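Local coordinates for protein vacuolar aminopeptidase 1 (Saccharomyces cerevisiae, PDB 5JGF) that removes amino acids from the N-terminus of peptides as a dodecameric zinc aminopeptidase and serves as major cargo of the cytoplasm-to-vacuole targeting pathway, at residues I275-D280 with F455-F460; E34-H39 with A269-L274; A393-D398 with W463-D468; D263-F268 with K447-G452. All coordinates share one frame; numbering follows the deposited sequence.

Contact 1. Residues I275-D280 with F455-F460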
loop_
_atom_site.group_PDB
_atom_site.type_symbol
_atom_site.label_atom_id
_atom_site.label_comp_id
_atom_site.label_asym_id
_atom_site.label_seq_id
_atom_site.Cartn_x
_atom_site.Cartn_y
_atom_site.Cartn_z
ATOM N N ILE D 275 -27.391 43.327 -34.043
ATOM C CA ILE D 275 -27.731 43.710 -35.409
ATOM C C ILE D 275 -29.233 43.931 -35.569
ATOM O O ILE D 275 -29.655 44.914 -36.182
ATOM C CB ILE D 275 -27.225 42.645 -36.424
ATOM C CG1 ILE D 275 -25.864 43.071 -36.982
ATOM C CG2 ILE D 275 -28.214 42.477 -37.572
ATOM C CD1 ILE D 275 -24.823 43.347 -35.933
ATOM N N CYS D 276 -30.036 43.023 -35.021
ATOM C CA CYS D 276 -31.488 43.152 -35.099
ATOM C C CYS D 276 -31.919 44.428 -34.395
ATOM O O CYS D 276 -32.801 45.145 -34.865
ATOM C CB CYS D 276 -32.176 41.958 -34.433
ATOM S SG CYS D 276 -32.016 40.408 -35.336
ATOM N N TYR D 277 -31.291 44.699 -33.256
ATOM C CA TYR D 277 -31.590 45.885 -32.470
ATOM C C TYR D 277 -31.165 47.153 -33.204
ATOM O O TYR D 277 -31.907 48.139 -33.247
ATOM C CB TYR D 277 -30.881 45.787 -31.114
ATOM C CG TYR D 277 -30.773 47.092 -30.357
ATOM C CD1 TYR D 277 -29.572 47.800 -30.325
ATOM C CD2 TYR D 277 -31.866 47.617 -29.666
ATOM C CE1 TYR D 277 -29.460 48.998 -29.623
ATOM C CE2 TYR D 277 -31.766 48.812 -28.964
ATOM C CZ TYR D 277 -30.561 49.498 -28.947
ATOM O OH TYR D 277 -30.459 50.684 -28.256
ATOM N N ALA D 278 -29.973 47.114 -33.789
ATOM C CA ALA D 278 -29.422 48.251 -34.519
ATOM C C ALA D 278 -30.293 48.686 -35.695
ATOM O O ALA D 278 -30.304 49.864 -36.063
ATOM C CB ALA D 278 -28.020 47.913 -35.015
ATOM N N LYS D 279 -31.013 47.737 -36.281
ATOM C CA LYS D 279 -31.874 48.014 -37.426
ATOM C C LYS D 279 -32.904 49.101 -37.141
ATOM O O LYS D 279 -33.263 49.869 -38.035
ATOM C CB LYS D 279 -32.584 46.734 -37.872
ATOM N N ASP D 280 -33.380 49.170 -35.902
ATOM C CA ASP D 280 -34.380 50.168 -35.547
ATOM C C ASP D 280 -33.831 51.320 -34.729
ATOM O O ASP D 280 -34.596 52.134 -34.215
ATOM C CB ASP D 280 -35.528 49.520 -34.777
ATOM C CG ASP D 280 -36.277 48.509 -35.605
ATOM O OD1 ASP D 280 -36.453 48.760 -36.818
ATOM O OD2 ASP D 280 -36.697 47.474 -35.050
ATOM N N PHE D 455 -33.599 37.105 -25.900
ATOM C CA PHE D 455 -33.262 37.700 -24.619
ATOM C C PHE D 455 -32.300 38.878 -24.762
ATOM O O PHE D 455 -32.528 39.943 -24.190
ATOM C CB PHE D 455 -32.638 36.664 -23.686
ATOM C CG PHE D 455 -32.151 37.250 -22.400
ATOM C CD1 PHE D 455 -33.052 37.622 -21.409
ATOM C CD2 PHE D 455 -30.798 37.490 -22.204
ATOM C CE1 PHE D 455 -32.609 38.229 -20.241
ATOM C CE2 PHE D 455 -30.345 38.098 -21.039
ATOM C CZ PHE D 455 -31.252 38.470 -20.056
ATOM N N PHE D 456 -31.221 38.686 -25.518
ATOM C CA PHE D 456 -30.225 39.737 -25.711
ATOM C C PHE D 456 -30.805 40.953 -26.422
ATOM O O PHE D 456 -30.394 42.087 -26.165
ATOM C CB PHE D 456 -29.032 39.193 -26.503
ATOM C CG PHE D 456 -28.210 38.181 -25.748
ATOM C CD1 PHE D 456 -27.693 37.064 -26.396
ATOM C CD2 PHE D 456 -27.948 38.352 -24.393
ATOM C CE1 PHE D 456 -26.928 36.127 -25.703
ATOM C CE2 PHE D 456 -27.182 37.419 -23.689
ATOM C CZ PHE D 456 -26.674 36.307 -24.346
ATOM N N ASN D 457 -31.755 40.714 -27.320
ATOM C CA ASN D 457 -32.400 41.799 -28.053
ATOM C C ASN D 457 -33.187 42.608 -27.026
ATOM O O ASN D 457 -33.143 43.842 -27.019
ATOM C CB ASN D 457 -33.348 41.237 -29.117
ATOM C CG ASN D 457 -33.918 42.317 -30.027
ATOM O OD1 ASN D 457 -35.066 42.238 -30.453
ATOM N ND2 ASN D 457 -33.109 43.321 -30.338
ATOM N N GLY D 458 -33.891 41.896 -26.149
ATOM C CA GLY D 458 -34.667 42.548 -25.108
ATOM C C GLY D 458 -33.778 43.349 -24.174
ATOM O O GLY D 458 -34.185 44.391 -23.652
ATOM N N PHE D 459 -32.559 42.863 -23.955
ATOM C CA PHE D 459 -31.609 43.555 -23.092
ATOM C C PHE D 459 -31.251 44.927 -23.662
ATOM O O PHE D 459 -31.321 45.936 -22.960
ATOM C CB PHE D 459 -30.324 42.735 -22.933
ATOM C CG PHE D 459 -29.186 43.509 -22.323
ATOM C CD1 PHE D 459 -29.187 43.829 -20.969
ATOM C CD2 PHE D 459 -28.120 43.940 -23.110
ATOM C CE1 PHE D 459 -28.140 44.564 -20.406
ATOM C CE2 PHE D 459 -27.071 44.676 -22.560
ATOM C CZ PHE D 459 -27.080 44.988 -21.205
ATOM N N PHE D 460 -30.859 44.967 -24.931
ATOM C CA PHE D 460 -30.487 46.238 -25.544
ATOM C C PHE D 460 -31.656 47.217 -25.580
ATOM O O PHE D 460 -31.481 48.417 -25.368
ATOM C CB PHE D 460 -29.940 46.016 -26.957
ATOM C CG PHE D 460 -28.553 45.432 -26.980
ATOM C CD1 PHE D 460 -27.515 46.053 -26.291
ATOM C CD2 PHE D 460 -28.279 44.272 -27.699
ATOM C CE1 PHE D 460 -26.226 45.532 -26.317
ATOM C CE2 PHE D 460 -26.989 43.743 -27.732
ATOM C CZ PHE D 460 -25.963 44.375 -27.040
#

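Contact 2. Residues E34-H39 with A269-L274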
loop_
_atom_site.group_PDB
_atom_site.type_symbol
_atom_site.label_atom_id
_atom_site.label_comp_id
_atom_site.label_asym_id
_atom_site.label_seq_id
_atom_site.Cartn_x
_atom_site.Cartn_y
_atom_site.Cartn_z
ATOM N N GLU D 34 -17.845 41.195 -41.446
ATOM C CA GLU D 34 -18.556 41.236 -42.714
ATOM C C GLU D 34 -20.032 41.533 -42.497
ATOM O O GLU D 34 -20.639 42.299 -43.254
ATOM C CB GLU D 34 -18.389 39.902 -43.427
ATOM C CG GLU D 34 -18.895 39.889 -44.850
ATOM C CD GLU D 34 -18.513 38.600 -45.568
ATOM O OE1 GLU D 34 -19.203 38.180 -46.515
ATOM O OE2 GLU D 34 -17.508 37.980 -45.177
ATOM N N LEU D 35 -20.601 40.929 -41.458
ATOM C CA LEU D 35 -22.006 41.129 -41.116
ATOM C C LEU D 35 -22.233 42.574 -40.682
ATOM O O LEU D 35 -23.236 43.196 -41.045
ATOM C CB LEU D 35 -22.404 40.184 -39.979
ATOM C CG LEU D 35 -23.861 40.250 -39.513
ATOM C CD1 LEU D 35 -24.771 39.810 -40.653
ATOM C CD2 LEU D 35 -24.057 39.354 -38.291
ATOM N N LEU D 36 -21.301 43.095 -39.892
ATOM C CA LEU D 36 -21.389 44.472 -39.416
ATOM C C LEU D 36 -21.272 45.450 -40.585
ATOM O O LEU D 36 -21.984 46.457 -40.628
ATOM C CB LEU D 36 -20.292 44.744 -38.382
ATOM C CG LEU D 36 -20.505 44.034 -37.041
ATOM C CD1 LEU D 36 -19.196 43.985 -36.267
ATOM C CD2 LEU D 36 -21.585 44.755 -36.245
ATOM N N ASP D 37 -20.374 45.157 -41.526
ATOM C CA ASP D 37 -20.204 46.016 -42.699
ATOM C C ASP D 37 -21.535 46.098 -43.437
ATOM O O ASP D 37 -22.004 47.178 -43.789
ATOM C CB ASP D 37 -19.163 45.449 -43.670
ATOM C CG ASP D 37 -17.744 45.564 -43.158
ATOM O OD1 ASP D 37 -17.473 46.424 -42.295
ATOM O OD2 ASP D 37 -16.887 44.796 -43.644
ATOM N N LYS D 38 -22.132 44.935 -43.671
ATOM C CA LYS D 38 -23.404 44.849 -44.370
ATOM C C LYS D 38 -24.504 45.640 -43.672
ATOM O O LYS D 38 -25.417 46.150 -44.320
ATOM C CB LYS D 38 -23.826 43.382 -44.508
ATOM C CG LYS D 38 -25.271 43.200 -44.934
ATOM C CD LYS D 38 -25.602 41.753 -45.238
ATOM C CE LYS D 38 -27.080 41.609 -45.570
ATOM N NZ LYS D 38 -27.349 40.427 -46.430
ATOM N N HIS D 39 -24.420 45.741 -42.351
ATOM C CA HIS D 39 -25.430 46.469 -41.598
ATOM C C HIS D 39 -25.016 47.892 -41.254
ATOM O O HIS D 39 -25.477 48.484 -40.277
ATOM C CB HIS D 39 -25.817 45.666 -40.359
ATOM C CG HIS D 39 -26.660 44.471 -40.677
ATOM N ND1 HIS D 39 -28.032 44.540 -40.792
ATOM C CD2 HIS D 39 -26.320 43.198 -40.992
ATOM C CE1 HIS D 39 -28.500 43.363 -41.164
ATOM N NE2 HIS D 39 -27.483 42.531 -41.293
ATOM N N ALA D 269 -25.394 34.612 -30.835
ATOM C CA ALA D 269 -26.679 35.108 -30.355
ATOM C C ALA D 269 -26.602 36.586 -29.974
ATOM O O ALA D 269 -27.515 37.356 -30.274
ATOM C CB ALA D 269 -27.151 34.285 -29.159
ATOM N N ALA D 270 -25.519 36.981 -29.310
ATOM C CA ALA D 270 -25.361 38.375 -28.905
ATOM C C ALA D 270 -25.184 39.307 -30.104
ATOM O O ALA D 270 -25.786 40.383 -30.149
ATOM C CB ALA D 270 -24.176 38.518 -27.946
ATOM N N MET D 271 -24.365 38.905 -31.072
ATOM C CA MET D 271 -24.138 39.736 -32.254
ATOM C C MET D 271 -25.397 39.873 -33.106
ATOM O O MET D 271 -25.704 40.960 -33.602
ATOM C CB MET D 271 -23.006 39.171 -33.118
ATOM C CG MET D 271 -21.607 39.437 -32.585
ATOM S SD MET D 271 -21.239 41.199 -32.303
ATOM C CE MET D 271 -21.775 41.913 -33.771
ATOM N N ILE D 272 -26.124 38.776 -33.284
ATOM C CA ILE D 272 -27.348 38.821 -34.073
ATOM C C ILE D 272 -28.343 39.736 -33.370
ATOM O O ILE D 272 -29.041 40.521 -34.010
ATOM C CB ILE D 272 -27.960 37.412 -34.248
ATOM C CG1 ILE D 272 -27.029 36.547 -35.105
ATOM C CG2 ILE D 272 -29.336 37.504 -34.894
ATOM C CD1 ILE D 272 -26.778 37.095 -36.499
ATOM N N ALA D 273 -28.400 39.645 -32.046
ATOM C CA ALA D 273 -29.307 40.489 -31.282
ATOM C C ALA D 273 -28.936 41.956 -31.486
ATOM O O ALA D 273 -29.811 42.806 -31.670
ATOM C CB ALA D 273 -29.240 40.134 -29.805
ATOM N N LEU D 274 -27.639 42.252 -31.455
ATOM C CA LEU D 274 -27.170 43.623 -31.640
ATOM C C LEU D 274 -27.573 44.154 -33.017
ATOM O O LEU D 274 -28.030 45.289 -33.144
ATOM C CB LEU D 274 -25.645 43.696 -31.501
ATOM C CG LEU D 274 -25.060 45.097 -31.720
ATOM C CD1 LEU D 274 -25.459 45.988 -30.555
ATOM C CD2 LEU D 274 -23.546 45.034 -31.845
#

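Contact 3. Residues A393-D398 with W463-D468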
loop_
_atom_site.group_PDB
_atom_site.type_symbol
_atom_site.label_atom_id
_atom_site.label_comp_id
_atom_site.label_asym_id
_atom_site.label_seq_id
_atom_site.Cartn_x
_atom_site.Cartn_y
_atom_site.Cartn_z
ATOM N N ALA D 393 -36.522 40.128 -17.902
ATOM C CA ALA D 393 -37.157 38.969 -18.520
ATOM C C ALA D 393 -38.677 39.034 -18.391
ATOM O O ALA D 393 -39.395 38.754 -19.353
ATOM C CB ALA D 393 -36.633 37.684 -17.887
ATOM N N ARG D 394 -39.165 39.399 -17.209
ATOM C CA ARG D 394 -40.605 39.495 -16.992
ATOM C C ARG D 394 -41.231 40.488 -17.966
ATOM O O ARG D 394 -42.333 40.265 -18.464
ATOM C CB ARG D 394 -40.912 39.910 -15.546
ATOM C CG ARG D 394 -40.615 38.823 -14.511
ATOM C CD ARG D 394 -41.233 39.145 -13.154
ATOM N NE ARG D 394 -40.605 40.290 -12.504
ATOM C CZ ARG D 394 -39.538 40.215 -11.713
ATOM N NH1 ARG D 394 -38.972 39.042 -11.463
ATOM N NH2 ARG D 394 -39.038 41.318 -11.171
ATOM N N ARG D 395 -40.520 41.576 -18.248
ATOM C CA ARG D 395 -41.018 42.592 -19.170
ATOM C C ARG D 395 -41.007 42.146 -20.630
ATOM O O ARG D 395 -41.933 42.457 -21.381
ATOM C CB ARG D 395 -40.198 43.882 -19.045
ATOM C CG ARG D 395 -40.324 44.591 -17.708
ATOM C CD ARG D 395 -39.671 45.965 -17.768
ATOM N NE ARG D 395 -39.727 46.666 -16.487
ATOM C CZ ARG D 395 -39.330 47.923 -16.307
ATOM N NH1 ARG D 395 -38.849 48.623 -17.328
ATOM N NH2 ARG D 395 -39.410 48.479 -15.106
ATOM N N ASN D 396 -39.968 41.413 -21.027
ATOM C CA ASN D 396 -39.820 40.958 -22.412
ATOM C C ASN D 396 -40.458 39.602 -22.695
ATOM O O ASN D 396 -40.449 39.137 -23.834
ATOM C CB ASN D 396 -38.328 40.902 -22.782
ATOM C CG ASN D 396 -38.089 40.915 -24.293
ATOM O OD1 ASN D 396 -38.640 41.753 -25.011
ATOM N ND2 ASN D 396 -37.244 39.998 -24.775
ATOM N N GLY D 397 -41.008 38.968 -21.669
ATOM C CA GLY D 397 -41.623 37.672 -21.876
ATOM C C GLY D 397 -40.586 36.575 -22.042
ATOM O O GLY D 397 -40.803 35.607 -22.771
ATOM N N ASP D 398 -39.445 36.735 -21.378
ATOM C CA ASP D 398 -38.388 35.732 -21.441
ATOM C C ASP D 398 -38.384 34.943 -20.146
ATOM O O ASP D 398 -38.847 35.424 -19.112
ATOM C CB ASP D 398 -37.010 36.380 -21.602
ATOM C CG ASP D 398 -36.841 37.077 -22.928
ATOM O OD1 ASP D 398 -37.073 36.434 -23.972
ATOM O OD2 ASP D 398 -36.464 38.267 -22.919
ATOM N N TRP D 463 -32.772 47.455 -21.071
ATOM C CA TRP D 463 -31.936 47.494 -19.869
ATOM C C TRP D 463 -31.859 48.866 -19.200
ATOM O O TRP D 463 -31.891 48.962 -17.973
ATOM C CB TRP D 463 -30.513 46.998 -20.159
ATOM C CG TRP D 463 -29.604 48.037 -20.735
ATOM C CD1 TRP D 463 -29.415 48.324 -22.056
ATOM C CD2 TRP D 463 -28.787 48.954 -20.003
ATOM N NE1 TRP D 463 -28.529 49.365 -22.190
ATOM C CE2 TRP D 463 -28.131 49.773 -20.946
ATOM C CE3 TRP D 463 -28.548 49.167 -18.637
ATOM C CZ2 TRP D 463 -27.245 50.792 -20.569
ATOM C CZ3 TRP D 463 -27.668 50.180 -18.262
ATOM C CH2 TRP D 463 -27.028 50.979 -19.228
ATOM N N ARG D 464 -31.753 49.925 -19.995
ATOM C CA ARG D 464 -31.650 51.269 -19.430
ATOM C C ARG D 464 -32.895 51.617 -18.617
ATOM O O ARG D 464 -32.791 52.100 -17.489
ATOM C CB ARG D 464 -31.434 52.302 -20.543
ATOM C CG ARG D 464 -31.140 53.726 -20.058
ATOM C CD ARG D 464 -29.888 53.804 -19.186
ATOM N NE ARG D 464 -30.186 53.621 -17.768
ATOM C CZ ARG D 464 -29.271 53.547 -16.804
ATOM N NH1 ARG D 464 -27.979 53.634 -17.092
ATOM N NH2 ARG D 464 -29.651 53.398 -15.542
ATOM N N SER D 465 -34.067 51.351 -19.185
ATOM C CA SER D 465 -35.329 51.639 -18.510
ATOM C C SER D 465 -35.493 50.833 -17.225
ATOM O O SER D 465 -36.026 51.332 -16.234
ATOM C CB SER D 465 -36.506 51.353 -19.446
ATOM O OG SER D 465 -37.738 51.596 -18.791
ATOM N N VAL D 466 -35.039 49.584 -17.241
ATOM C CA VAL D 466 -35.146 48.730 -16.062
ATOM C C VAL D 466 -34.164 49.139 -14.967
ATOM O O VAL D 466 -34.534 49.225 -13.795
ATOM C CB VAL D 466 -34.900 47.241 -16.417
ATOM C CG1 VAL D 466 -34.845 46.403 -15.145
ATOM C CG2 VAL D 466 -36.007 46.736 -17.325
ATOM N N TYR D 467 -32.916 49.395 -15.346
ATOM C CA TYR D 467 -31.910 49.773 -14.364
ATOM C C TYR D 467 -32.266 51.103 -13.708
ATOM O O TYR D 467 -31.815 51.394 -12.605
ATOM C CB TYR D 467 -30.524 49.839 -15.017
ATOM C CG TYR D 467 -29.363 49.764 -14.037
ATOM C CD1 TYR D 467 -29.454 49.000 -12.868
ATOM C CD2 TYR D 467 -28.158 50.405 -14.308
ATOM C CE1 TYR D 467 -28.367 48.877 -11.999
ATOM C CE2 TYR D 467 -27.065 50.286 -13.449
ATOM C CZ TYR D 467 -27.178 49.520 -12.297
ATOM O OH TYR D 467 -26.096 49.390 -11.455
ATOM N N ASP D 468 -33.082 51.906 -14.385
ATOM C CA ASP D 468 -33.504 53.191 -13.824
ATOM C C ASP D 468 -34.337 52.979 -12.563
ATOM O O ASP D 468 -34.292 53.790 -11.634
ATOM C CB ASP D 468 -34.345 53.986 -14.825
ATOM C CG ASP D 468 -33.512 54.640 -15.907
ATOM O OD1 ASP D 468 -32.306 54.862 -15.687
ATOM O OD2 ASP D 468 -34.081 54.952 -16.976
HETATM O O HOH W 1 -38.991 51.481 -15.919
#

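Contact 4. Residues D263-F268 with K447-G452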
loop_
_atom_site.group_PDB
_atom_site.type_symbol
_atom_site.label_atom_id
_atom_site.label_comp_id
_atom_site.label_asym_id
_atom_site.label_seq_id
_atom_site.Cartn_x
_atom_site.Cartn_y
_atom_site.Cartn_z
ATOM N N ASP D 263 -17.419 29.544 -26.886
ATOM C CA ASP D 263 -18.599 30.341 -26.524
ATOM C C ASP D 263 -19.173 31.042 -27.777
ATOM O O ASP D 263 -19.723 32.139 -27.698
ATOM C CB ASP D 263 -18.170 31.370 -25.451
ATOM C CG ASP D 263 -19.322 32.219 -24.916
ATOM O OD1 ASP D 263 -20.459 31.715 -24.821
ATOM O OD2 ASP D 263 -19.092 33.401 -24.565
ATOM N N ARG D 264 -19.044 30.408 -28.936
ATOM C CA ARG D 264 -19.544 31.006 -30.172
ATOM C C ARG D 264 -21.067 30.980 -30.194
ATOM O O ARG D 264 -21.709 31.697 -30.968
ATOM C CB ARG D 264 -18.936 30.275 -31.376
ATOM C CG ARG D 264 -17.446 30.590 -31.503
ATOM C CD ARG D 264 -16.647 29.645 -32.387
ATOM N NE ARG D 264 -15.232 29.987 -32.258
ATOM C CZ ARG D 264 -14.239 29.391 -32.910
ATOM N NH1 ARG D 264 -14.497 28.407 -33.757
ATOM N NH2 ARG D 264 -12.982 29.772 -32.702
ATOM N N LEU D 265 -21.655 30.161 -29.322
ATOM C CA LEU D 265 -23.116 30.088 -29.218
ATOM C C LEU D 265 -23.628 31.438 -28.688
ATOM O O LEU D 265 -24.528 32.049 -29.273
ATOM C CB LEU D 265 -23.520 28.949 -28.268
ATOM C CG LEU D 265 -24.997 28.757 -27.912
ATOM C CD1 LEU D 265 -25.851 28.675 -29.178
ATOM C CD2 LEU D 265 -25.137 27.482 -27.083
ATOM N N CYS D 266 -23.054 31.897 -27.579
ATOM C CA CYS D 266 -23.448 33.186 -27.008
ATOM C C CYS D 266 -22.961 34.339 -27.882
ATOM O O CYS D 266 -23.648 35.349 -28.027
ATOM C CB CYS D 266 -22.877 33.364 -25.598
ATOM S SG CYS D 266 -23.751 32.448 -24.320
ATOM N N SER D 267 -21.766 34.198 -28.447
ATOM C CA SER D 267 -21.218 35.250 -29.299
ATOM C C SER D 267 -22.135 35.508 -30.490
ATOM O O SER D 267 -22.452 36.657 -30.795
ATOM C CB SER D 267 -19.820 34.870 -29.791
ATOM O OG SER D 267 -18.893 34.891 -28.718
ATOM N N PHE D 268 -22.565 34.436 -31.150
ATOM C CA PHE D 268 -23.457 34.545 -32.306
ATOM C C PHE D 268 -24.798 35.154 -31.894
ATOM O O PHE D 268 -25.285 36.099 -32.525
ATOM C CB PHE D 268 -23.691 33.160 -32.915
ATOM C CG PHE D 268 -24.582 33.163 -34.129
ATOM C CD1 PHE D 268 -24.058 33.421 -35.395
ATOM C CD2 PHE D 268 -25.944 32.895 -34.010
ATOM C CE1 PHE D 268 -24.880 33.407 -36.529
ATOM C CE2 PHE D 268 -26.774 32.879 -35.135
ATOM C CZ PHE D 268 -26.240 33.134 -36.396
ATOM N N LYS D 447 -33.992 25.235 -29.916
ATOM C CA LYS D 447 -34.648 26.541 -29.782
ATOM C C LYS D 447 -33.792 27.563 -29.025
ATOM O O LYS D 447 -34.091 28.759 -29.018
ATOM C CB LYS D 447 -35.978 26.410 -29.018
ATOM C CG LYS D 447 -37.181 25.912 -29.799
ATOM C CD LYS D 447 -38.482 26.256 -29.056
ATOM C CE LYS D 447 -38.598 27.767 -28.823
ATOM N NZ LYS D 447 -39.947 28.146 -28.310
ATOM N N ASP D 448 -32.730 27.095 -28.381
ATOM C CA ASP D 448 -31.895 27.980 -27.580
ATOM C C ASP D 448 -31.151 29.115 -28.276
ATOM O O ASP D 448 -30.948 30.172 -27.681
ATOM C CB ASP D 448 -30.949 27.138 -26.720
ATOM C CG ASP D 448 -31.672 26.511 -25.537
ATOM O OD1 ASP D 448 -31.513 25.299 -25.284
ATOM O OD2 ASP D 448 -32.416 27.247 -24.857
ATOM N N VAL D 449 -30.749 28.925 -29.526
ATOM C CA VAL D 449 -30.081 30.011 -30.237
ATOM C C VAL D 449 -31.094 31.157 -30.342
ATOM O O VAL D 449 -30.793 32.305 -30.009
ATOM C CB VAL D 449 -29.652 29.587 -31.661
ATOM C CG1 VAL D 449 -29.095 30.787 -32.416
ATOM C CG2 VAL D 449 -28.599 28.486 -31.580
ATOM N N GLY D 450 -32.304 30.823 -30.783
ATOM C CA GLY D 450 -33.352 31.822 -30.924
ATOM C C GLY D 450 -33.767 32.458 -29.610
ATOM O O GLY D 450 -33.982 33.668 -29.541
ATOM N N LEU D 451 -33.891 31.651 -28.561
ATOM C CA LEU D 451 -34.281 32.185 -27.262
ATOM C C LEU D 451 -33.185 33.116 -26.742
ATOM O O LEU D 451 -33.467 34.100 -26.053
ATOM C CB LEU D 451 -34.537 31.041 -26.273
ATOM C CG LEU D 451 -35.769 30.180 -26.591
ATOM C CD1 LEU D 451 -35.787 28.952 -25.694
ATOM C CD2 LEU D 451 -37.041 30.999 -26.400
ATOM N N GLY D 452 -31.937 32.802 -27.081
ATOM C CA GLY D 452 -30.821 33.630 -26.659
ATOM C C GLY D 452 -30.880 34.982 -27.349
ATOM O O GLY D 452 -30.778 36.030 -26.704
#

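Contact 1. Residues I275-D280 with F455-F460
The amide of Asn457 divides its two ends: ND2 sits against the apolar CB of Tyr277 at 3.4 Å, while OD1 turns to its own helix and takes a weak hydrogen bond from Lys461 NZ. Asn457 CG lies anti to the backbone N (chi1 -173°), which carries the amide across to helix 261-278. One turn further on, the CB of Phe460 stands over the centre of the Tyr277 ring, 3.6 Å from its centroid and 10° off the ring normal, a CH-pi contact. The two rings themselves barely overlap; their planes are 28° apart, but the centroids are slid to 5.5 Å, because the Phe460 ring leads away onto Leu274 and Val292. The carbonyl O of Phe460 lies 3.6 Å from Tyr277 CE2. The tyrosine also packs on Leu288 and on Ser290 of strand 289-295, an inner strand of the central mixed sheet. Replacing Tyr277 by alanine would take away the ring and is likely to leave Phe460 CB without its CH-pi partner and a gap beside Ser290. With no hydrogen bond between 275-280 and 455-460, the grip here rests on dispersion and CH-pi contact.

Contact 2. Residues E34-H39 with A269-L274
No ring lies between Leu35 and Leu36 on one helix and Ile272 and Met271 on the other; the imidazole of His39 stands beside this apolar seam, with the carbonyl O of Leu35 at its edge and in its plane, 3.1 Å from His39 CD2. That same oxygen also receives a weak bond from the backbone N of His39, where the chain leaves helix 25-38. The seam itself is built of methyl groups. Met271 CE rests on the branched end of Leu36, closest to CD2 at 3.8 Å and a little further from CG and CD1. The thioether reaches that place by folding: the chain of Met271 bends at chi2 (-56°) and again at chi3 (-48°), bringing the terminal methyl across the leucine at about a right angle. Next to this pair, Leu35 CD2 meets Ile272 CD1 at 4.0 Å, again crosswise. The CB of Ile272 points away from helix 25-38, and only its long branch, with CG1 beside the backbone N (chi1 -67°), swings back to make the touch. Leu36 CA and Met271 CA are 9.0 Å apart, so the touch is made by the side-chain ends. Leu36 also packs on Leu70, Ala72 and Ile275, and Met271 on Val292 and Leu294, so both residues reach down to strands 69-76 and 289-295. This is the side-by-side packing of helices on one face of the central mixed sheet, as in the alpha/beta/alpha catalytic domain of zinc exopeptidases.

Contact 3. Residues A393-D398 with W463-D468
Arg395 buries the most surface here, laid out along Val466 with Ser465 at its end. Its chain is extended from CG to NE and slides past the valine in the opposite direction, so that Val466 CG2 comes to lie over one face of the guanidinium, toward its rim, 3.4 Å from NH1. Val466 CG2 is set beside the backbone N (chi1 173° for CG1), and the valine also packs on Leu388, Glu391 and Leu392. At the guanidinium edge, in its plane, Ser465 OG stands 3.5 Å from Arg395 NH1. The firmer link is indirect: Arg395 NH2 donates to a water at 3.1 Å, and that water donates in turn to the backbone O of Ser465 at 3.0 Å. The charge has its main partner on its own helix, where NE forms a salt bridge with Glu391. A leucine in place of Arg395 would probably leave Glu391 without this salt bridge and the water without its tie to helix 383-396. Arg394 of the same segment packs on Pro209 of a neighbouring subunit. A charged side chain thus spans two neighbouring helices, 383-396 and 448-468, at the periphery of the alpha/beta catalytic domain, with a flat face against Val466 CG2 and a water linking NH2 to Ser465 O.

Contact 4. Residues D263-F268 with K447-G452
Leu265 and Phe268 both turn CG anti to the backbone N (chi1 175° and -179°), and these torsions send the two side chains over from helix 261-278 to Val449. Val449, in the first turn of helix 448-468, receives them with a different methyl each. This is helix-to-helix packing beside the dinuclear zinc site of the M18 aminopeptidase fold. The first helix leaves the site directly: a cis peptide bond joins Asp262, which binds both zinc ions, to Asp263, whose OD1 and OD2 accept the backbone N-H groups of Val345 and His91. Two residues on, the Leu265 side chain lies about 9 Å from a bound zinc and also packs on Val345 and Ile432, so the apolar seam starts close to the metal ligands. Phe268 is shared with helix 7-21, where its ring meets Phe15 edge-to-face and Phe18 at a shallower tilt. The helices come close here, Leu265 CA and Val449 CA being 7.0 Å apart. Leu265 CD1 rests on Val449 CG2 at 3.7 Å, while Val449 CG1 sits at the edge of the Phe268 ring, near its plane, 4.1 Å from both CD2 and CE2.

How the contacts relate
Helix 261-278 carries contacts 4, 2 and 1 in that order along its length, and helix 448-468 carries contacts 4, 1 and 3, so contacts 4 and 1 join the same two helices at points 14 Å apart, centre to centre. Contact 2 brings in helix 25-38 and contact 3 helix 383-396; their centres lie 22 Å apart and they do not touch. Between contacts 1 and 2, Phe456 packs on Ala273 and Ala270. Along the chain contact 2 closes before contacts 1 and 3 open, while contact 4 crosses all three. Helices distant in sequence are thereby gathered over the central mixed sheet, from the zinc site outwards to the domain's edge.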